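Long-range contacts in uroporphyrinogen III synthase (Thermus thermophilus, PDB 1WCW), which probably closes the linear tetrapyrrole hydroxymethylbilane into uroporphyrinogen III, the cyclic precursor of haem and related pigments: residues Gly15-Glu20 / Pro37-Glu42; Leu29-Leu34 / Gln250-Ala255; Leu127-Gly132 / Ala151-Arg156; Gln194-Phe199 / Arg230-Lys235. One frame throughout, in Å; residues are numbered along the deposited sequence.

Contact 1: Gly15-Glu20 / Pro37-Glu42; sequences GLRRKE and PVQATE
The guanidinium of Arg17 and the amide of Gln39 meet obliquely, with their planes 53° apart. Neither lies flat on the other, and Arg17 NE stays 4.0 Å from Gln39 OE1. That oxygen accepts a hydrogen bond from Gln194 of helix 192-201. The Arg17 chain is bent at its second and third torsions, which folds its end back toward the amide. Leu16 is the main apolar side chain here. Its CG stands opposite the backbone N (chi1 -178°), which sends both methyls toward segment 37-42. Leu16 CD2 rests 3.6 Å from Gln39 O and 3.8 Å from Thr41 OG1. Leu16 CD1 also touches Gln39 O and lies 4.1 Å from Pro37 CB. An alanine here would lose both methyls and would probably leave a gap between Pro37 and Thr41. Lys19 crosses the proline ring at about a right angle, its extended chain bringing NZ to 3.2 Å from Pro37 CG. Gly15 O also touches this ring, 3.6 Å from Pro37 CB. The contact joins the loop and first residue of helix 19-28 to Pro37 and the start of strand 39-43, which pairs antiparallel with strand 155-167 in the link between the two domains. No hydrogen bond crosses between the segments. The chemistry is mainly van der Waals packing, with the Lys19 ammonium lying against the proline ring and Gln39 tied through its amide to a third element.

Contact 2: Leu29-Leu34 / Gln250-Ala255; sequences LGFTPL and QGFKRA
Phe31 and Phe252 lie nearly parallel, with planes 20° apart, but are offset until little of one ring covers the other. Their centroids are 5.8 Å apart. The closest atoms are Phe31 CZ and Phe252 CD2, 3.8 Å apart. Lys253 runs at a slant to Phe31, and its CB also touches Phe31 CZ, at 3.8 Å. The lysine chain stays extended as far as CE and then bends (chi4 87°). The turn carries Lys253 NZ to 2.8 Å from Leu29 O, where it donates a hydrogen bond at a C=O...N angle of 171°. The ammonium group also stands above the Phe31 ring, but at 5.2 Å from NZ to the centroid this is at most a weak cation-pi attraction. Leu29 crosses Gln250 at about a right angle, with Leu29 CD1 3.6 Å from Gln250 CG. The amide of Gln250 turns back to its own helix and bonds Gly246 O. Leu29 follows helix 19-28 directly, and Gly30 completes the Schellman motif that ends it, so the lysine charge probably suits the carbonyl end of that helix. Strand order 2-1-3-4-5 marks a flavodoxin-like parallel alpha/beta domain, in which the last helix, 245-260, packs beside the first.

Contact 3: Leu127-Gly132 / Ala151-Arg156; sequences LPQGRG and AERGYR
Tyr155 has its CG opposite its own carbonyl carbon (chi1 -56°), which carries the ring against the loop 127-132. Arg153 bends at chi2 (-63°), and this folds its NE back to Leu127 O. The two residues flank the turn from helix 144-152 into strand 155-167. Strand 132-137, that helix and strand 155-167 form a beta-alpha-beta crossover, and this turn leads into its second strand. A Schellman motif at Gly154 ends the helix. Arg153 NE donates to Leu127 O at 2.7 Å, with the acceptor close to the guanidinium plane but the donor above the carbonyl plane. Arg153 NH2 takes a second carbonyl, that of Leu124. Tyr155 OH donates to Pro128 O at 2.9 Å, again from above the carbonyl plane. Gly130 C lies over one face of the ring, and Gly130 CA is 3.4 Å from Tyr155 OH; a CB there would clash with the hydroxyl. A phenylalanine in place of Tyr155 would keep the ring but would probably leave Pro128 O without this donor. Gly130 N donates to Arg153 O, and Arg156 N to Gly132 O, both at 2.8 Å. One water donates to both Gly132 O, at 2.9 Å, and Gly154 O, at 2.7 Å.

Contact 4: Gln194-Phe199 / Arg230-Lys235; sequences QVEFLF and REWGVK
Phe199 and Trp232 form an offset stack, the phenyl ring lying 4.6 Å from the five-membered ring of the indole (centroid to centroid), with planes 16° apart. The pair joins helix 192-201 to the turn that follows helix 223-231 in the parallel alpha/beta domain. The two side chains run antiparallel, so each CB comes to lie over the other residue's ring. Phe199 CB sits 3.4 Å from the centroid of the Trp232 six-membered ring, and Trp232 CB sits 3.8 Å from that of the Phe199 ring. Both are CH-pi contacts. Helix 223-231 stops in a Schellman motif with Gly233 at positive phi, and Trp232 stands just before that glycine. Valines extend the apolar patch: Val234 CG2 lies 3.8 Å from Phe199 CZ, and Val195 CG1 lies 4.1 Å from Trp232 CD1. Arg209 of helix 205-214 bonds the carbonyl of Trp232 in the Schellman turn. The polar edge is at the indole nitrogen. Glu196 is bent at chi2 (-61°), which curls its carboxylate round to the indole edge. Trp232 NE1 donates to Glu196 OE2 at 2.8 Å and 173°, the oxygen lying in the indole plane while the nitrogen sits above the carboxylate plane.

Overall arrangement
Contact 4 is buried, contacts 1 and 2 are partly buried, and contact 3 is at the surface. Contacts 2 and 4 belong to the parallel five-strand domain. Contact 3 lies in the other domain, its centre about 47 Å from that of contact 2. Contact 1 sits where the domains are linked; its strand 39-43 neighbours strand 155-167, which also runs into contact 3. Contacts 1 and 4 touch directly through Gln39 and Gln194. Contacts 1 and 2 adjoin in sequence, and their segments alternate along the chain. Chemistry follows place: aromatic rings dominate contact 4, backbone carbonyls contact 3, aliphatic packing contact 1, and contact 2 mixes rings with a lysine.

Contact 1: Gly15-Glu20 / Pro37-Glu42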
loop_
_atom_site.group_PDB
_atom_site.type_symbol
_atom_site.label_atom_id
_atom_site.label_comp_id
_atom_site.label_asym_id
_atom_site.label_seq_id
_atom_site.Cartn_x
_atom_site.Cartn_y
_atom_site.Cartn_z
ATOM N N GLY A 15 -0.731 5.792 -9.744
ATOM C CA GLY A 15 -1.804 5.657 -8.756
ATOM C C GLY A 15 -3.181 5.569 -9.366
ATOM O O GLY A 15 -3.398 5.754 -10.560
ATOM N N LEU A 16 -4.114 5.192 -8.511
ATOM C CA LEU A 16 -5.503 5.046 -8.946
ATOM C C LEU A 16 -6.462 6.083 -8.345
ATOM O O LEU A 16 -7.230 6.692 -9.048
ATOM C CB LEU A 16 -5.993 3.643 -8.604
ATOM C CG LEU A 16 -7.414 3.243 -9.012
ATOM C CD1 LEU A 16 -7.589 3.182 -10.505
ATOM C CD2 LEU A 16 -7.684 1.913 -8.417
ATOM N N ARG A 17 -6.353 6.288 -7.065
ATOM C CA ARG A 17 -7.246 7.138 -6.280
ATOM C C ARG A 17 -7.358 8.628 -6.533
ATOM O O ARG A 17 -8.452 9.192 -6.618
ATOM C CB ARG A 17 -6.885 6.941 -4.806
ATOM C CG ARG A 17 -6.654 5.470 -4.356
ATOM C CD ARG A 17 -5.728 4.556 -5.299
ATOM N NE ARG A 17 -4.284 4.612 -5.077
ATOM C CZ ARG A 17 -3.494 5.519 -5.616
ATOM N NH1 ARG A 17 -2.210 5.513 -5.367
ATOM N NH2 ARG A 17 -4.009 6.447 -6.407
ATOM N N ARG A 18 -6.220 9.266 -6.670
ATOM C CA ARG A 18 -6.089 10.700 -6.852
ATOM C C ARG A 18 -5.599 11.147 -8.245
ATOM O O ARG A 18 -4.899 12.145 -8.387
ATOM C CB ARG A 18 -5.119 11.257 -5.784
ATOM C CG ARG A 18 -5.759 11.323 -4.362
ATOM C CD ARG A 18 -4.826 12.079 -3.402
ATOM N NE ARG A 18 -3.591 11.316 -3.224
ATOM C CZ ARG A 18 -2.534 11.737 -2.526
ATOM N NH1 ARG A 18 -1.448 10.977 -2.418
ATOM N NH2 ARG A 18 -2.559 12.921 -1.930
ATOM N N LYS A 19 -5.996 10.426 -9.277
ATOM C CA LYS A 19 -5.622 10.770 -10.665
ATOM C C LYS A 19 -6.007 12.162 -11.077
ATOM O O LYS A 19 -5.266 12.840 -11.793
ATOM C CB LYS A 19 -6.383 9.873 -11.658
ATOM C CG LYS A 19 -6.001 8.469 -11.604
ATOM C CD LYS A 19 -6.824 7.656 -12.590
ATOM C CE LYS A 19 -6.547 6.153 -12.462
ATOM N NZ LYS A 19 -7.332 5.371 -13.470
ATOM N N GLU A 20 -7.217 12.567 -10.774
ATOM C CA GLU A 20 -7.706 13.872 -11.165
ATOM C C GLU A 20 -6.912 14.998 -10.486
ATOM O O GLU A 20 -6.589 16.043 -11.100
ATOM C CB GLU A 20 -9.200 13.960 -10.797
ATOM C CG GLU A 20 -10.040 15.046 -11.449
ATOM C CD GLU A 20 -11.587 14.877 -11.171
ATOM O OE1 GLU A 20 -12.045 14.976 -9.991
ATOM O OE2 GLU A 20 -12.352 14.647 -12.144
ATOM N N PRO A 37 -2.506 3.916 -14.391
ATOM C CA PRO A 37 -2.729 3.140 -13.164
ATOM C C PRO A 37 -2.257 1.712 -13.337
ATOM O O PRO A 37 -2.418 1.098 -14.395
ATOM C CB PRO A 37 -4.243 3.179 -12.943
ATOM C CG PRO A 37 -4.794 3.584 -14.287
ATOM C CD PRO A 37 -3.760 4.458 -14.964
ATOM N N VAL A 38 -1.722 1.141 -12.275
ATOM C CA VAL A 38 -1.239 -0.219 -12.324
ATOM C C VAL A 38 -2.074 -1.115 -11.413
ATOM O O VAL A 38 -1.754 -2.339 -11.320
ATOM C CB VAL A 38 0.248 -0.334 -11.919
ATOM C CG1 VAL A 38 1.145 0.452 -12.888
ATOM C CG2 VAL A 38 0.497 0.138 -10.502
ATOM N N GLN A 39 -3.101 -0.594 -10.763
ATOM C CA GLN A 39 -3.895 -1.408 -9.864
ATOM C C GLN A 39 -5.361 -1.173 -10.082
ATOM O O GLN A 39 -5.804 -0.147 -10.652
ATOM C CB GLN A 39 -3.570 -1.135 -8.396
ATOM C CG GLN A 39 -4.324 0.008 -7.779
ATOM C CD GLN A 39 -3.542 0.577 -6.588
ATOM O OE1 GLN A 39 -2.680 1.415 -6.766
ATOM N NE2 GLN A 39 -3.858 0.127 -5.380
ATOM N N ALA A 40 -6.118 -2.130 -9.595
ATOM C CA ALA A 40 -7.544 -2.093 -9.587
ATOM C C ALA A 40 -7.898 -2.404 -8.107
ATOM O O ALA A 40 -7.090 -3.008 -7.374
ATOM C CB ALA A 40 -8.036 -3.138 -10.473
ATOM N N THR A 41 -9.034 -1.953 -7.622
ATOM C CA THR A 41 -9.370 -2.241 -6.243
ATOM C C THR A 41 -10.835 -2.682 -6.216
ATOM O O THR A 41 -11.677 -2.116 -6.930
ATOM C CB THR A 41 -9.131 -0.980 -5.374
ATOM O OG1 THR A 41 -7.756 -0.530 -5.525
ATOM C CG2 THR A 41 -9.400 -1.307 -3.929
ATOM N N GLU A 42 -11.162 -3.733 -5.461
ATOM C CA GLU A 42 -12.552 -4.148 -5.408
ATOM C C GLU A 42 -12.891 -4.582 -4.017
ATOM O O GLU A 42 -12.099 -5.249 -3.306
ATOM C CB GLU A 42 -12.832 -5.293 -6.368
ATOM C CG GLU A 42 -12.014 -6.533 -6.104
ATOM C CD GLU A 42 -12.392 -7.726 -6.954
ATOM O OE1 GLU A 42 -11.950 -8.845 -6.606
ATOM O OE2 GLU A 42 -13.120 -7.543 -7.962
#

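Contact 2: Leu29-Leu34 / Gln250-Ala255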
loop_
_atom_site.group_PDB
_atom_site.type_symbol
_atom_site.label_atom_id
_atom_site.label_comp_id
_atom_site.label_asym_id
_atom_site.label_seq_id
_atom_site.Cartn_x
_atom_site.Cartn_y
_atom_site.Cartn_z
ATOM N N LEU A 29 1.579 23.192 -12.651
ATOM C CA LEU A 29 3.026 23.330 -12.442
ATOM C C LEU A 29 3.818 23.293 -13.726
ATOM O O LEU A 29 5.042 23.347 -13.714
ATOM C CB LEU A 29 3.501 22.217 -11.474
ATOM C CG LEU A 29 2.912 22.327 -10.070
ATOM C CD1 LEU A 29 3.351 21.150 -9.221
ATOM C CD2 LEU A 29 3.340 23.629 -9.407
ATOM N N GLY A 30 3.130 23.180 -14.840
ATOM C CA GLY A 30 3.834 23.152 -16.125
ATOM C C GLY A 30 4.275 21.804 -16.663
ATOM O O GLY A 30 5.010 21.705 -17.643
ATOM N N PHE A 31 3.827 20.739 -16.013
ATOM C CA PHE A 31 4.145 19.399 -16.521
ATOM C C PHE A 31 3.055 18.851 -17.428
ATOM O O PHE A 31 1.934 19.329 -17.405
ATOM C CB PHE A 31 4.257 18.425 -15.338
ATOM C CG PHE A 31 5.407 18.682 -14.363
ATOM C CD1 PHE A 31 5.173 19.084 -13.050
ATOM C CD2 PHE A 31 6.717 18.411 -14.735
ATOM C CE1 PHE A 31 6.233 19.200 -12.124
ATOM C CE2 PHE A 31 7.786 18.528 -13.812
ATOM C CZ PHE A 31 7.505 18.927 -12.506
ATOM N N THR A 32 3.406 17.875 -18.250
ATOM C CA THR A 32 2.394 17.167 -19.063
ATOM C C THR A 32 2.111 15.864 -18.232
ATOM O O THR A 32 2.983 14.964 -18.195
ATOM C CB THR A 32 2.946 16.773 -20.416
ATOM O OG1 THR A 32 3.210 17.989 -21.128
ATOM C CG2 THR A 32 1.900 15.947 -21.181
ATOM N N PRO A 33 0.898 15.715 -17.686
ATOM C CA PRO A 33 0.582 14.517 -16.905
ATOM C C PRO A 33 0.086 13.376 -17.755
ATOM O O PRO A 33 -0.630 13.586 -18.742
ATOM C CB PRO A 33 -0.498 14.979 -15.955
ATOM C CG PRO A 33 -1.200 16.101 -16.707
ATOM C CD PRO A 33 -0.180 16.752 -17.564
ATOM N N LEU A 34 0.508 12.170 -17.431
ATOM C CA LEU A 34 -0.016 10.950 -18.082
ATOM C C LEU A 34 -0.484 10.018 -16.999
ATOM O O LEU A 34 0.223 9.831 -15.978
ATOM C CB LEU A 34 1.027 10.250 -18.888
ATOM C CG LEU A 34 1.538 11.105 -20.063
ATOM C CD1 LEU A 34 2.758 10.399 -20.720
ATOM C CD2 LEU A 34 0.425 11.252 -21.096
ATOM N N GLN A 250 6.362 19.568 -6.778
ATOM C CA GLN A 250 7.173 20.737 -6.651
ATOM C C GLN A 250 8.564 20.427 -6.195
ATOM O O GLN A 250 9.546 21.035 -6.659
ATOM C CB GLN A 250 6.530 21.733 -5.691
ATOM C CG GLN A 250 5.188 22.087 -6.215
ATOM C CD GLN A 250 4.591 23.144 -5.379
ATOM O OE1 GLN A 250 5.006 24.305 -5.479
ATOM N NE2 GLN A 250 3.634 22.771 -4.525
ATOM N N GLY A 251 8.655 19.461 -5.307
ATOM C CA GLY A 251 9.971 19.038 -4.843
ATOM C C GLY A 251 10.770 18.434 -6.010
ATOM O O GLY A 251 11.975 18.703 -6.197
ATOM N N PHE A 252 10.081 17.609 -6.833
ATOM C CA PHE A 252 10.730 17.103 -8.025
ATOM C C PHE A 252 11.190 18.210 -8.982
ATOM O O PHE A 252 12.287 18.179 -9.461
ATOM C CB PHE A 252 9.772 16.143 -8.743
ATOM C CG PHE A 252 10.254 15.717 -10.115
ATOM C CD1 PHE A 252 11.480 15.089 -10.273
ATOM C CD2 PHE A 252 9.468 15.931 -11.223
ATOM C CE1 PHE A 252 11.889 14.678 -11.518
ATOM C CE2 PHE A 252 9.892 15.503 -12.517
ATOM C CZ PHE A 252 11.095 14.875 -12.646
ATOM N N LYS A 253 10.327 19.163 -9.236
ATOM C CA LYS A 253 10.673 20.282 -10.134
ATOM C C LYS A 253 11.934 21.017 -9.651
ATOM O O LYS A 253 12.860 21.264 -10.474
ATOM C CB LYS A 253 9.464 21.204 -10.133
ATOM C CG LYS A 253 9.540 22.327 -11.138
ATOM C CD LYS A 253 8.151 23.034 -11.117
ATOM C CE LYS A 253 8.161 24.230 -12.007
ATOM N NZ LYS A 253 7.810 23.814 -13.383
ATOM N N ARG A 254 12.011 21.284 -8.365
ATOM C CA ARG A 254 13.184 21.964 -7.849
ATOM C C ARG A 254 14.432 21.085 -7.945
ATOM O O ARG A 254 15.501 21.535 -8.325
ATOM C CB ARG A 254 12.890 22.391 -6.419
ATOM C CG ARG A 254 14.061 23.141 -5.803
ATOM C CD ARG A 254 13.623 23.617 -4.438
ATOM N NE ARG A 254 14.678 24.375 -3.751
ATOM C CZ ARG A 254 14.935 25.656 -3.979
ATOM N NH1 ARG A 254 15.934 26.253 -3.276
ATOM N NH2 ARG A 254 14.218 26.337 -4.848
ATOM N N ALA A 255 14.307 19.801 -7.598
ATOM C CA ALA A 255 15.430 18.870 -7.663
ATOM C C ALA A 255 15.967 18.729 -9.051
ATOM O O ALA A 255 17.181 18.751 -9.258
ATOM C CB ALA A 255 14.958 17.510 -7.114
#

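Contact 3: Leu127-Gly132 / Ala151-Arg156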
loop_
_atom_site.group_PDB
_atom_site.type_symbol
_atom_site.label_atom_id
_atom_site.label_comp_id
_atom_site.label_asym_id
_atom_site.label_seq_id
_atom_site.Cartn_x
_atom_site.Cartn_y
_atom_site.Cartn_z
ATOM N N LEU A 127 5.591 -8.595 17.572
ATOM C CA LEU A 127 4.726 -9.764 17.502
ATOM C C LEU A 127 5.085 -10.601 18.685
ATOM O O LEU A 127 6.174 -11.218 18.719
ATOM C CB LEU A 127 4.939 -10.620 16.234
ATOM C CG LEU A 127 4.607 -10.042 14.872
ATOM C CD1 LEU A 127 4.965 -11.073 13.793
ATOM C CD2 LEU A 127 3.176 -9.640 14.820
ATOM N N PRO A 128 4.164 -10.718 19.618
ATOM C CA PRO A 128 4.486 -11.504 20.826
ATOM C C PRO A 128 4.346 -12.996 20.709
ATOM O O PRO A 128 3.444 -13.506 20.003
ATOM C CB PRO A 128 3.511 -10.960 21.879
ATOM C CG PRO A 128 2.949 -9.631 21.266
ATOM C CD PRO A 128 2.930 -9.931 19.777
ATOM N N GLN A 129 5.249 -13.726 21.357
ATOM C CA GLN A 129 5.159 -15.150 21.426
ATOM C C GLN A 129 3.866 -15.362 22.207
ATOM O O GLN A 129 3.673 -14.832 23.337
ATOM C CB GLN A 129 6.363 -15.668 22.159
ATOM C CG GLN A 129 6.385 -17.156 22.019
ATOM C CD GLN A 129 6.850 -17.672 20.610
ATOM O OE1 GLN A 129 6.316 -18.730 20.180
ATOM N NE2 GLN A 129 7.817 -17.034 19.956
ATOM N N GLY A 130 2.971 -16.179 21.666
ATOM C CA GLY A 130 1.683 -16.358 22.305
ATOM C C GLY A 130 1.029 -17.702 22.029
ATOM O O GLY A 130 1.705 -18.663 21.625
ATOM N N ARG A 131 -0.261 -17.784 22.324
ATOM C CA ARG A 131 -1.081 -18.954 22.198
ATOM C C ARG A 131 -2.420 -18.437 21.611
ATOM O O ARG A 131 -2.841 -17.310 21.874
ATOM C CB ARG A 131 -1.369 -19.533 23.629
ATOM C CG ARG A 131 -0.162 -19.644 24.618
ATOM C CD ARG A 131 -0.393 -19.127 26.100
ATOM N NE ARG A 131 -1.432 -19.835 26.857
ATOM C CZ ARG A 131 -2.107 -19.311 27.882
ATOM N NH1 ARG A 131 -3.037 -20.021 28.509
ATOM N NH2 ARG A 131 -1.854 -18.079 28.302
ATOM N N GLY A 132 -3.109 -19.238 20.853
ATOM C CA GLY A 132 -4.384 -18.761 20.438
ATOM C C GLY A 132 -4.465 -18.429 18.973
ATOM O O GLY A 132 -3.768 -18.962 18.119
ATOM N N ALA A 151 2.635 -17.559 12.745
ATOM C CA ALA A 151 2.621 -19.003 13.054
ATOM C C ALA A 151 3.813 -19.373 13.920
ATOM O O ALA A 151 3.657 -20.136 14.903
ATOM C CB ALA A 151 2.635 -19.816 11.735
ATOM N N GLU A 152 4.983 -18.818 13.619
ATOM C CA GLU A 152 6.186 -19.090 14.433
ATOM C C GLU A 152 5.982 -18.622 15.874
ATOM O O GLU A 152 6.490 -19.241 16.836
ATOM C CB GLU A 152 7.422 -18.422 13.821
ATOM C CG GLU A 152 7.943 -19.098 12.574
ATOM C CD GLU A 152 9.177 -18.380 12.006
ATOM O OE1 GLU A 152 9.110 -17.154 11.703
ATOM O OE2 GLU A 152 10.230 -19.042 11.861
ATOM N N ARG A 153 5.254 -17.528 16.046
ATOM C CA ARG A 153 4.980 -16.998 17.374
ATOM C C ARG A 153 3.920 -17.776 18.150
ATOM O O ARG A 153 3.616 -17.420 19.291
ATOM C CB ARG A 153 4.531 -15.526 17.243
ATOM C CG ARG A 153 5.588 -14.566 16.809
ATOM C CD ARG A 153 6.747 -14.431 17.784
ATOM N NE ARG A 153 7.456 -13.207 17.438
ATOM C CZ ARG A 153 8.361 -13.148 16.473
ATOM N NH1 ARG A 153 8.677 -14.250 15.805
ATOM N NH2 ARG A 153 8.848 -11.987 16.075
ATOM N N GLY A 154 3.302 -18.790 17.542
ATOM C CA GLY A 154 2.372 -19.645 18.272
ATOM C C GLY A 154 0.888 -19.532 17.945
ATOM O O GLY A 154 0.041 -20.225 18.510
ATOM N N TYR A 155 0.521 -18.673 16.977
ATOM C CA TYR A 155 -0.875 -18.475 16.678
ATOM C C TYR A 155 -1.397 -19.204 15.446
ATOM O O TYR A 155 -0.682 -19.435 14.479
ATOM C CB TYR A 155 -1.121 -16.964 16.394
ATOM C CG TYR A 155 -0.693 -16.061 17.517
ATOM C CD1 TYR A 155 0.537 -15.412 17.461
ATOM C CD2 TYR A 155 -1.489 -15.880 18.615
ATOM C CE1 TYR A 155 0.963 -14.591 18.490
ATOM C CE2 TYR A 155 -1.086 -15.069 19.674
ATOM C CZ TYR A 155 0.160 -14.434 19.588
ATOM O OH TYR A 155 0.577 -13.645 20.659
ATOM N N ARG A 156 -2.675 -19.497 15.543
ATOM C CA ARG A 156 -3.410 -19.924 14.366
ATOM C C ARG A 156 -3.828 -18.576 13.654
ATOM O O ARG A 156 -4.409 -17.693 14.338
ATOM C CB ARG A 156 -4.670 -20.658 14.733
ATOM C CG ARG A 156 -5.511 -21.090 13.515
ATOM C CD ARG A 156 -6.735 -21.938 13.954
ATOM N NE ARG A 156 -7.600 -21.210 14.891
ATOM C CZ ARG A 156 -8.633 -21.717 15.565
ATOM N NH1 ARG A 156 -9.344 -20.933 16.376
ATOM N NH2 ARG A 156 -8.962 -23.000 15.450
HETATM O O HOH W 1 -2.329 -21.410 18.432
#

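Contact 4: Gln194-Phe199 / Arg230-Lys235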
loop_
_atom_site.group_PDB
_atom_site.type_symbol
_atom_site.label_atom_id
_atom_site.label_comp_id
_atom_site.label_asym_id
_atom_site.label_seq_id
_atom_site.Cartn_x
_atom_site.Cartn_y
_atom_site.Cartn_z
ATOM N N GLN A 194 2.152 -0.363 -5.825
ATOM C CA GLN A 194 2.192 -0.016 -7.253
ATOM C C GLN A 194 3.565 -0.412 -7.838
ATOM O O GLN A 194 3.624 -0.840 -8.988
ATOM C CB GLN A 194 2.034 1.495 -7.414
ATOM C CG GLN A 194 0.586 1.869 -7.101
ATOM C CD GLN A 194 0.373 3.258 -6.636
ATOM O OE1 GLN A 194 1.250 4.070 -6.723
ATOM N NE2 GLN A 194 -0.827 3.545 -6.161
ATOM N N VAL A 195 4.641 -0.269 -7.057
ATOM C CA VAL A 195 5.968 -0.692 -7.504
ATOM C C VAL A 195 5.919 -2.195 -7.671
ATOM O O VAL A 195 6.409 -2.695 -8.687
ATOM C CB VAL A 195 7.034 -0.333 -6.413
ATOM C CG1 VAL A 195 8.412 -0.831 -6.875
ATOM C CG2 VAL A 195 7.091 1.177 -6.197
ATOM N N GLU A 196 5.352 -2.935 -6.709
ATOM C CA GLU A 196 5.340 -4.382 -6.767
ATOM C C GLU A 196 4.531 -4.845 -7.943
ATOM O O GLU A 196 4.985 -5.722 -8.713
ATOM C CB GLU A 196 4.753 -4.964 -5.465
ATOM C CG GLU A 196 5.432 -4.558 -4.144
ATOM C CD GLU A 196 6.890 -4.948 -4.009
ATOM O OE1 GLU A 196 7.542 -4.401 -3.072
ATOM O OE2 GLU A 196 7.422 -5.764 -4.789
ATOM N N PHE A 197 3.373 -4.237 -8.223
ATOM C CA PHE A 197 2.571 -4.678 -9.362
ATOM C C PHE A 197 3.264 -4.412 -10.671
ATOM O O PHE A 197 3.213 -5.247 -11.589
ATOM C CB PHE A 197 1.207 -3.972 -9.368
ATOM C CG PHE A 197 0.216 -4.476 -8.320
ATOM C CD1 PHE A 197 -0.839 -3.652 -7.938
ATOM C CD2 PHE A 197 0.268 -5.699 -7.768
ATOM C CE1 PHE A 197 -1.826 -4.092 -7.015
ATOM C CE2 PHE A 197 -0.764 -6.113 -6.842
ATOM C CZ PHE A 197 -1.781 -5.296 -6.504
ATOM N N LEU A 198 3.902 -3.228 -10.830
ATOM C CA LEU A 198 4.611 -2.971 -12.079
ATOM C C LEU A 198 5.702 -3.978 -12.318
ATOM O O LEU A 198 5.778 -4.548 -13.436
ATOM C CB LEU A 198 5.159 -1.538 -11.988
ATOM C CG LEU A 198 5.999 -1.157 -13.193
ATOM C CD1 LEU A 198 5.193 -1.194 -14.514
ATOM C CD2 LEU A 198 6.528 0.265 -13.014
ATOM N N PHE A 199 6.570 -4.213 -11.344
ATOM C CA PHE A 199 7.659 -5.156 -11.588
ATOM C C PHE A 199 7.179 -6.564 -11.656
ATOM O O PHE A 199 7.787 -7.324 -12.480
ATOM C CB PHE A 199 8.733 -5.012 -10.495
ATOM C CG PHE A 199 9.762 -3.968 -10.821
ATOM C CD1 PHE A 199 9.639 -2.668 -10.424
ATOM C CD2 PHE A 199 10.830 -4.317 -11.650
ATOM C CE1 PHE A 199 10.575 -1.704 -10.835
ATOM C CE2 PHE A 199 11.765 -3.356 -12.073
ATOM C CZ PHE A 199 11.638 -2.088 -11.664
ATOM N N ARG A 230 13.809 0.292 -4.277
ATOM C CA ARG A 230 15.199 -0.134 -4.028
ATOM C C ARG A 230 15.315 -1.651 -3.993
ATOM O O ARG A 230 16.327 -2.190 -4.472
ATOM C CB ARG A 230 15.725 0.478 -2.705
ATOM C CG ARG A 230 15.923 2.006 -2.786
ATOM C CD ARG A 230 16.033 2.667 -1.397
ATOM N NE ARG A 230 16.918 2.054 -0.444
ATOM C CZ ARG A 230 18.110 2.549 -0.085
ATOM N NH1 ARG A 230 18.845 1.935 0.840
ATOM N NH2 ARG A 230 18.583 3.627 -0.675
ATOM N N GLU A 231 14.333 -2.350 -3.484
ATOM C CA GLU A 231 14.376 -3.827 -3.436
ATOM C C GLU A 231 14.351 -4.393 -4.855
ATOM O O GLU A 231 14.806 -5.535 -5.054
ATOM C CB GLU A 231 13.190 -4.362 -2.650
ATOM C CG GLU A 231 13.130 -3.986 -1.155
ATOM C CD GLU A 231 11.808 -4.460 -0.539
ATOM O OE1 GLU A 231 11.468 -5.655 -0.723
ATOM O OE2 GLU A 231 11.088 -3.649 0.108
ATOM N N TRP A 232 13.818 -3.672 -5.843
ATOM C CA TRP A 232 13.846 -4.135 -7.227
ATOM C C TRP A 232 15.063 -3.595 -7.953
ATOM O O TRP A 232 15.134 -3.754 -9.167
ATOM C CB TRP A 232 12.559 -3.774 -7.964
ATOM C CG TRP A 232 11.417 -4.654 -7.585
ATOM C CD1 TRP A 232 10.414 -4.432 -6.620
ATOM C CD2 TRP A 232 11.097 -5.935 -8.162
ATOM N NE1 TRP A 232 9.540 -5.465 -6.589
ATOM C CE2 TRP A 232 9.928 -6.413 -7.513
ATOM C CE3 TRP A 232 11.682 -6.734 -9.162
ATOM C CZ2 TRP A 232 9.305 -7.627 -7.835
ATOM C CZ3 TRP A 232 11.058 -7.951 -9.495
ATOM C CH2 TRP A 232 9.889 -8.393 -8.828
ATOM N N GLY A 233 15.991 -2.954 -7.253
ATOM C CA GLY A 233 17.183 -2.465 -7.922
ATOM C C GLY A 233 17.046 -1.099 -8.556
ATOM O O GLY A 233 17.848 -0.730 -9.415
ATOM N N VAL A 234 16.037 -0.308 -8.170
ATOM C CA VAL A 234 15.861 1.033 -8.686
ATOM C C VAL A 234 16.024 2.073 -7.614
ATOM O O VAL A 234 15.458 1.905 -6.517
ATOM C CB VAL A 234 14.463 1.176 -9.314
ATOM C CG1 VAL A 234 14.215 2.659 -9.700
ATOM C CG2 VAL A 234 14.359 0.244 -10.535
ATOM N N LYS A 235 16.873 3.063 -7.810
ATOM C CA LYS A 235 16.991 4.101 -6.824
ATOM C C LYS A 235 16.097 5.298 -7.208
ATOM O O LYS A 235 16.284 5.890 -8.287
ATOM C CB LYS A 235 18.469 4.587 -6.780
ATOM C CG LYS A 235 18.710 5.680 -5.747
ATOM C CD LYS A 235 20.124 6.216 -5.903
ATOM C CE LYS A 235 20.368 7.448 -5.098
ATOM N NZ LYS A 235 19.698 8.615 -5.717
#